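Local structure of pyroglutatmate porin OpdO (Pseudomonas aeruginosa, 3SZV) at residues 30-35 with 391-396; 53-58 with 140-145. The protein forms a beta-barrel channel in the bacterial outer membrane and probably acts as a porin for small carboxylates, possibly including pyroglutamate. All blocks are in the same frame, centred on the assembly; numbering follows the deposited sequence. Where two conformers were deposited one is given.

Contact 1. Residues 30-35 with 391-396; sequences RNFYFN and RLILSY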
loop_
_atom_site.group_PDB
_atom_site.type_symbol
_atom_site.label_atom_id
_atom_site.label_comp_id
_atom_site.label_asym_id
_atom_site.label_seq_id
_atom_site.Cartn_x
_atom_site.Cartn_y
_atom_site.Cartn_z
ATOM N N ARG A 30 12.960 -1.182 -13.348
ATOM C CA ARG A 30 12.994 -0.068 -12.410
ATOM C C ARG A 30 14.414 0.264 -12.059
ATOM O O ARG A 30 15.199 -0.611 -11.699
ATOM C CB ARG A 30 12.278 -0.434 -11.123
ATOM C CG ARG A 30 10.811 -0.523 -11.247
ATOM C CD ARG A 30 10.237 -0.634 -9.860
ATOM N NE ARG A 30 8.847 -1.031 -9.912
ATOM C CZ ARG A 30 8.132 -1.347 -8.841
ATOM N NH1 ARG A 30 8.686 -1.303 -7.634
ATOM N NH2 ARG A 30 6.864 -1.690 -8.987
ATOM N N ASN A 31 14.746 1.543 -12.147
ATOM C CA ASN A 31 16.046 2.008 -11.733
ATOM C C ASN A 31 15.783 3.007 -10.614
ATOM O O ASN A 31 15.073 3.999 -10.805
ATOM C CB ASN A 31 16.777 2.653 -12.906
ATOM C CG ASN A 31 18.201 3.024 -12.562
ATOM O OD1 ASN A 31 18.466 4.133 -12.105
ATOM N ND2 ASN A 31 19.124 2.091 -12.759
ATOM N N PHE A 32 16.354 2.737 -9.451
ATOM C CA PHE A 32 15.973 3.439 -8.235
ATOM C C PHE A 32 17.194 4.042 -7.555
ATOM O O PHE A 32 18.150 3.332 -7.239
ATOM C CB PHE A 32 15.287 2.458 -7.279
ATOM C CG PHE A 32 14.415 3.115 -6.245
ATOM C CD1 PHE A 32 13.037 3.030 -6.340
ATOM C CD2 PHE A 32 14.966 3.805 -5.179
ATOM C CE1 PHE A 32 12.224 3.621 -5.393
ATOM C CE2 PHE A 32 14.156 4.403 -4.227
ATOM C CZ PHE A 32 12.784 4.310 -4.337
ATOM N N TYR A 33 17.154 5.348 -7.336
ATOM C CA TYR A 33 18.195 6.022 -6.580
ATOM C C TYR A 33 17.588 6.651 -5.336
ATOM O O TYR A 33 16.513 7.257 -5.384
ATOM C CB TYR A 33 18.898 7.085 -7.418
ATOM C CG TYR A 33 19.894 7.877 -6.609
ATOM C CD1 TYR A 33 21.142 7.352 -6.307
ATOM C CD2 TYR A 33 19.577 9.139 -6.128
ATOM C CE1 TYR A 33 22.058 8.072 -5.555
ATOM C CE2 TYR A 33 20.483 9.867 -5.379
ATOM C CZ TYR A 33 21.718 9.328 -5.098
ATOM O OH TYR A 33 22.621 10.053 -4.350
ATOM N N PHE A 34 18.285 6.502 -4.220
ATOM C CA PHE A 34 17.767 6.919 -2.935
ATOM C C PHE A 34 18.881 7.616 -2.167
ATOM O O PHE A 34 19.998 7.106 -2.086
ATOM C CB PHE A 34 17.281 5.665 -2.201
ATOM C CG PHE A 34 16.818 5.907 -0.799
ATOM C CD1 PHE A 34 15.473 6.111 -0.526
ATOM C CD2 PHE A 34 17.721 5.897 0.255
ATOM C CE1 PHE A 34 15.040 6.320 0.769
ATOM C CE2 PHE A 34 17.292 6.100 1.551
ATOM C CZ PHE A 34 15.950 6.314 1.808
ATOM N N ASN A 35 18.593 8.791 -1.617
ATOM C CA ASN A 35 19.565 9.468 -0.771
ATOM C C ASN A 35 18.892 9.997 0.482
ATOM O O ASN A 35 17.825 10.615 0.409
ATOM C CB ASN A 35 20.259 10.603 -1.533
ATOM C CG ASN A 35 21.263 11.350 -0.683
ATOM O OD1 ASN A 35 20.947 12.385 -0.097
ATOM N ND2 ASN A 35 22.488 10.835 -0.620
ATOM N N ARG A 391 14.342 10.683 -3.752
ATOM C CA ARG A 391 14.227 9.448 -4.523
ATOM C C ARG A 391 14.125 9.812 -5.989
ATOM O O ARG A 391 13.455 10.777 -6.362
ATOM C CB ARG A 391 12.995 8.641 -4.115
ATOM C CG ARG A 391 12.928 8.302 -2.637
ATOM C CD ARG A 391 11.723 7.443 -2.288
ATOM N NE ARG A 391 11.574 7.329 -0.840
ATOM C CZ ARG A 391 10.898 6.368 -0.217
ATOM N NH1 ARG A 391 10.299 5.409 -0.912
ATOM N NH2 ARG A 391 10.827 6.365 1.108
ATOM N N LEU A 392 14.807 9.042 -6.826
ATOM C CA LEU A 392 14.666 9.191 -8.260
ATOM C C LEU A 392 14.362 7.811 -8.793
ATOM O O LEU A 392 15.148 6.881 -8.597
ATOM C CB LEU A 392 15.947 9.723 -8.896
ATOM C CG LEU A 392 15.825 10.053 -10.382
ATOM C CD1 LEU A 392 14.696 11.055 -10.602
ATOM C CD2 LEU A 392 17.141 10.588 -10.925
ATOM N N ILE A 393 13.212 7.667 -9.437
ATOM C CA ILE A 393 12.790 6.370 -9.941
ATOM C C ILE A 393 12.529 6.441 -11.436
ATOM O O ILE A 393 11.710 7.237 -11.902
ATOM C CB ILE A 393 11.515 5.874 -9.232
ATOM C CG1 ILE A 393 11.637 6.045 -7.713
ATOM C CG2 ILE A 393 11.227 4.417 -9.600
ATOM C CD1 ILE A 393 11.006 7.321 -7.182
ATOM N N LEU A 394 13.250 5.616 -12.185
ATOM C CA LEU A 394 12.993 5.436 -13.610
ATOM C C LEU A 394 12.286 4.102 -13.778
ATOM O O LEU A 394 12.709 3.086 -13.213
ATOM C CB LEU A 394 14.296 5.441 -14.403
ATOM C CG LEU A 394 14.970 6.779 -14.704
ATOM C CD1 LEU A 394 15.072 7.655 -13.469
ATOM C CD2 LEU A 394 16.348 6.539 -15.307
ATOM N N SER A 395 11.201 4.089 -14.543
ATOM C CA SER A 395 10.405 2.882 -14.706
ATOM C C SER A 395 9.995 2.679 -16.158
ATOM O O SER A 395 9.730 3.636 -16.880
ATOM C CB SER A 395 9.156 2.944 -13.817
ATOM O OG SER A 395 8.366 1.773 -13.957
ATOM N N TYR A 396 9.954 1.429 -16.579
ATOM C CA TYR A 396 9.499 1.106 -17.922
ATOM C C TYR A 396 8.813 -0.238 -17.887
ATOM O O TYR A 396 9.391 -1.219 -17.414
ATOM C CB TYR A 396 10.657 1.069 -18.923
ATOM C CG TYR A 396 10.212 0.747 -20.332
ATOM C CD1 TYR A 396 9.658 1.725 -21.145
ATOM C CD2 TYR A 396 10.332 -0.539 -20.838
ATOM C CE1 TYR A 396 9.247 1.438 -22.430
ATOM C CE2 TYR A 396 9.921 -0.838 -22.129
ATOM C CZ TYR A 396 9.379 0.160 -22.915
ATOM O OH TYR A 396 8.963 -0.118 -24.201
HETATM O O HOH W 1 17.041 6.555 -10.912
#

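Contact 2. Residues 53-58 with 140-145; sequences GFLLRL and RLLPEL. With C8E ((hydroxyethyloxy)tri(ethyloxy)octane), chain C.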
loop_
_atom_site.group_PDB
_atom_site.type_symbol
_atom_site.label_atom_id
_atom_site.label_comp_id
_atom_site.label_asym_id
_atom_site.label_seq_id
_atom_site.Cartn_x
_atom_site.Cartn_y
_atom_site.Cartn_z
ATOM N N GLY A 53 16.196 -3.015 -10.945
ATOM C CA GLY A 53 15.278 -4.108 -10.703
ATOM C C GLY A 53 14.539 -4.563 -11.945
ATOM O O GLY A 53 14.356 -3.799 -12.895
ATOM N N PHE A 54 14.115 -5.820 -11.925
ATOM C CA PHE A 54 13.319 -6.405 -12.995
ATOM C C PHE A 54 12.157 -7.117 -12.342
ATOM O O PHE A 54 12.334 -7.823 -11.350
ATOM C CB PHE A 54 14.136 -7.422 -13.799
ATOM C CG PHE A 54 15.370 -6.844 -14.434
ATOM C CD1 PHE A 54 15.355 -6.429 -15.756
ATOM C CD2 PHE A 54 16.535 -6.704 -13.704
ATOM C CE1 PHE A 54 16.489 -5.890 -16.342
ATOM C CE2 PHE A 54 17.678 -6.165 -14.284
ATOM C CZ PHE A 54 17.651 -5.759 -15.603
ATOM N N LEU A 55 10.969 -6.926 -12.898
ATOM C CA LEU A 55 9.767 -7.551 -12.372
ATOM C C LEU A 55 9.024 -8.225 -13.513
ATOM O O LEU A 55 8.518 -7.554 -14.413
ATOM C CB LEU A 55 8.872 -6.512 -11.710
ATOM C CG LEU A 55 9.510 -5.700 -10.576
ATOM C CD1 LEU A 55 10.289 -4.481 -11.079
ATOM C CD2 LEU A 55 8.412 -5.262 -9.624
ATOM N N LEU A 56 8.972 -9.552 -13.482
ATOM C CA LEU A 56 8.257 -10.318 -14.497
ATOM C C LEU A 56 6.954 -10.810 -13.884
ATOM O O LEU A 56 6.966 -11.510 -12.874
ATOM C CB LEU A 56 9.105 -11.505 -14.943
ATOM C CG LEU A 56 8.467 -12.416 -15.988
ATOM C CD1 LEU A 56 8.405 -11.717 -17.344
ATOM C CD2 LEU A 56 9.250 -13.717 -16.102
ATOM N N ARG A 57 5.833 -10.423 -14.481
ATOM C CA ARG A 57 4.515 -10.806 -13.981
ATOM C C ARG A 57 3.805 -11.704 -14.989
ATOM O O ARG A 57 3.662 -11.338 -16.152
ATOM C CB ARG A 57 3.670 -9.556 -13.717
ATOM C CG ARG A 57 4.188 -8.660 -12.588
ATOM C CD ARG A 57 3.391 -7.353 -12.509
ATOM N NE ARG A 57 3.779 -6.504 -11.378
ATOM C CZ ARG A 57 4.613 -5.468 -11.451
ATOM N NH1 ARG A 57 5.174 -5.129 -12.608
ATOM N NH2 ARG A 57 4.885 -4.764 -10.359
ATOM N N LEU A 58 3.382 -12.887 -14.553
ATOM C CA LEU A 58 2.567 -13.752 -15.393
ATOM C C LEU A 58 1.240 -14.003 -14.696
ATOM O O LEU A 58 1.207 -14.332 -13.510
ATOM C CB LEU A 58 3.252 -15.083 -15.681
ATOM C CG LEU A 58 2.349 -16.056 -16.452
ATOM C CD1 LEU A 58 3.007 -16.542 -17.740
ATOM C CD2 LEU A 58 1.919 -17.230 -15.577
ATOM N N ARG A 140 9.641 1.048 -3.037
ATOM C CA ARG A 140 11.081 0.926 -3.235
ATOM C C ARG A 140 11.386 0.253 -4.573
ATOM O O ARG A 140 10.681 0.467 -5.561
ATOM C CB ARG A 140 11.717 0.156 -2.076
ATOM C CG ARG A 140 11.692 0.913 -0.751
ATOM C CD ARG A 140 12.587 0.232 0.274
ATOM N N LEU A 141 12.432 -0.560 -4.614
ATOM C CA LEU A 141 12.827 -1.190 -5.865
ATOM C C LEU A 141 11.910 -2.354 -6.254
ATOM O O LEU A 141 11.495 -2.471 -7.414
ATOM C CB LEU A 141 14.266 -1.691 -5.774
ATOM C CG LEU A 141 14.820 -2.242 -7.095
ATOM C CD1 LEU A 141 15.106 -1.121 -8.088
ATOM C CD2 LEU A 141 16.063 -3.089 -6.864
ATOM N N LEU A 142 11.655 -3.231 -5.292
ATOM C CA LEU A 142 10.875 -4.443 -5.520
ATOM C C LEU A 142 9.788 -4.540 -4.463
ATOM O O LEU A 142 9.966 -4.075 -3.337
ATOM C CB LEU A 142 11.782 -5.680 -5.481
ATOM C CG LEU A 142 12.912 -5.693 -6.511
ATOM C CD1 LEU A 142 13.907 -6.807 -6.223
ATOM C CD2 LEU A 142 12.363 -5.826 -7.936
ATOM N N PRO A 143 8.640 -5.120 -4.815
ATOM C CA PRO A 143 7.501 -5.091 -3.889
ATOM C C PRO A 143 7.663 -5.978 -2.652
ATOM O O PRO A 143 8.339 -7.023 -2.693
ATOM C CB PRO A 143 6.337 -5.615 -4.747
ATOM C CG PRO A 143 7.015 -6.408 -5.857
ATOM C CD PRO A 143 8.292 -5.684 -6.130
ATOM N N GLU A 144 7.033 -5.566 -1.558
ATOM C CA GLU A 144 6.771 -6.470 -0.448
ATOM C C GLU A 144 5.789 -7.566 -0.908
ATOM O O GLU A 144 4.875 -7.301 -1.694
ATOM C CB GLU A 144 6.172 -5.680 0.722
ATOM C CG GLU A 144 5.873 -6.513 1.968
ATOM C CD GLU A 144 5.212 -5.711 3.073
ATOM O OE1 GLU A 144 4.586 -4.685 2.775
ATOM O OE2 GLU A 144 5.333 -6.105 4.256
ATOM N N LEU A 145 5.973 -8.794 -0.423
ATOM C CA LEU A 145 5.015 -9.875 -0.667
ATOM C C LEU A 145 4.623 -10.484 0.666
ATOM O O LEU A 145 5.413 -10.488 1.620
ATOM C CB LEU A 145 5.618 -10.979 -1.549
ATOM C CG LEU A 145 6.048 -10.573 -2.949
ATOM C CD1 LEU A 145 6.774 -11.723 -3.626
ATOM C CD2 LEU A 145 4.842 -10.138 -3.757
HETATM C C1 C8E C . 17.287 -20.947 -4.520
HETATM C C2 C8E C . 16.721 -20.262 -5.758
HETATM C C3 C8E C . 15.359 -20.837 -6.118
HETATM C C4 C8E C . 14.985 -20.492 -7.557
HETATM C C5 C8E C . 14.932 -18.985 -7.751
HETATM C C6 C8E C . 14.574 -18.574 -9.178
HETATM C C7 C8E C . 14.548 -17.053 -9.312
HETATM C C8 C8E C . 13.910 -16.574 -10.617
HETATM O O9 C8E C . 14.033 -15.162 -10.739
HETATM C C10 C8E C . 13.509 -14.674 -11.963
HETATM C C11 C8E C . 13.684 -13.156 -12.076
HETATM O O12 C8E C . 13.137 -12.679 -13.291
HETATM C C13 C8E C . 12.969 -11.273 -13.323
HETATM C C16 C8E C . 14.943 -9.937 -16.605
HETATM C C17 C8E C . 16.167 -10.820 -16.805
HETATM O O18 C8E C . 17.256 -10.050 -17.264
HETATM C C19 C8E C . 17.930 -9.401 -16.211
HETATM C C20 C8E C . 19.071 -10.289 -15.730
HETATM O O21 C8E C . 20.300 -9.612 -15.863
#

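Contact 1. Residues 30-35 with 391-396
The Phe34 ring meets Arg391 at its edge, where NE lies near the ring plane, 4.0 Å from CE1. The guanidinium is turned 64° out of that plane, and both side chains leave the same face of the strands and run alongside each other. Phe34 CB abuts the rim of the Phe32 ring, level with it; in one of the two modelled conformers of Phe32, CE1 lies beside Ile393 CG1 and CZ touches Arg391 CD. Arg391 CG stands beside the backbone N (chi1 -56°), and from there the extended chain carries NE past both rings to a salt bridge with Glu389. The backbones that carry these groups, residues 30-35 and 391-396, run antiparallel, the first and last strands of the OprD-family barrel joined at its seam. Two hydrogen-bonded pairs stitch them: Asn31 with Leu394, whose Asn31 N to Leu394 O bond is 2.8 Å long, and Tyr33 with Leu392. The arginines and Phe32 share the lumen side; Arg30 forms salt bridges with Glu28 and Asp138, the latter in a loop folded into the barrel. On the outer side Asn31 CB packs on Leu394 CB at 4.0 Å. A water lies within hydrogen-bonding distance of Asn31 OD1 and Leu392 O, with more acceptors around it than protons to give. Asn31 OD1 also bonds to Trp50 NE1, and Tyr33 touches that tryptophan, its OH bonding to Asp48.

Contact 2. Residues 53-58 with 140-145
Gly53 and Leu141 bring an extended strand and an irregular loop to 6.2 Å between their CA atoms, with no hydrogen bond from 53-58 to 140-145. Leu141 itself is kinked, with helical backbone angles between extended neighbours. Its side chain, CG anti to the backbone N (chi1 -174°), lies over the bare backbone of Gly53, where CD1 comes to 3.6 Å from Gly53 N and CD2 reaches Gly53 CA. Because glycine puts no side chain in the way, this branched end can rest directly on the strand. Leu55 meets the next two loop residues with different parts of its side chain. Its CG is 3.9 Å from Leu142 CD2, and the two leucines pass at a slant; its CD2 touches Pro143 CD at 3.5 Å. Leu142 CD2 also comes near the carbonyl oxygen of Phe54. Leu76 of the neighbouring strand 67-81 touches both Leu55 and Pro143, extending this apolar patch. Phe54 points the other way, to the barrel exterior, where a bound detergent molecule places C19 over the centre of its ring, 3.6 Å above the plane. C16 of the detergent touches Phe54 CD1. Detergent on one side of the strand and a buried leucine-proline seam on the other mark a porin wall with a loop folded inward against it, consistent with the third extracellular loop that narrows OprD-family channels.

In the fold
From the N terminus, strand 24-38 supplies the first half of contact 1, and strand 49-59, its neighbour in the barrel, then supplies the first half of contact 2. Some 80 residues later the chain returns through the inward loop 140-145 and closes contact 2. Contact 1 closes only at strand 387-399, near the C terminus, so contact 2 is nested within its much longer loop. The centres of the two contacts lie about 13 Å apart. Arg30 O probably accepts a hydrogen bond from Gly53 N at 2.7 Å, joining the two strands directly. Contact 1 thus seals the barrel wall, and contact 2 ties the inner loop to the adjoining strand.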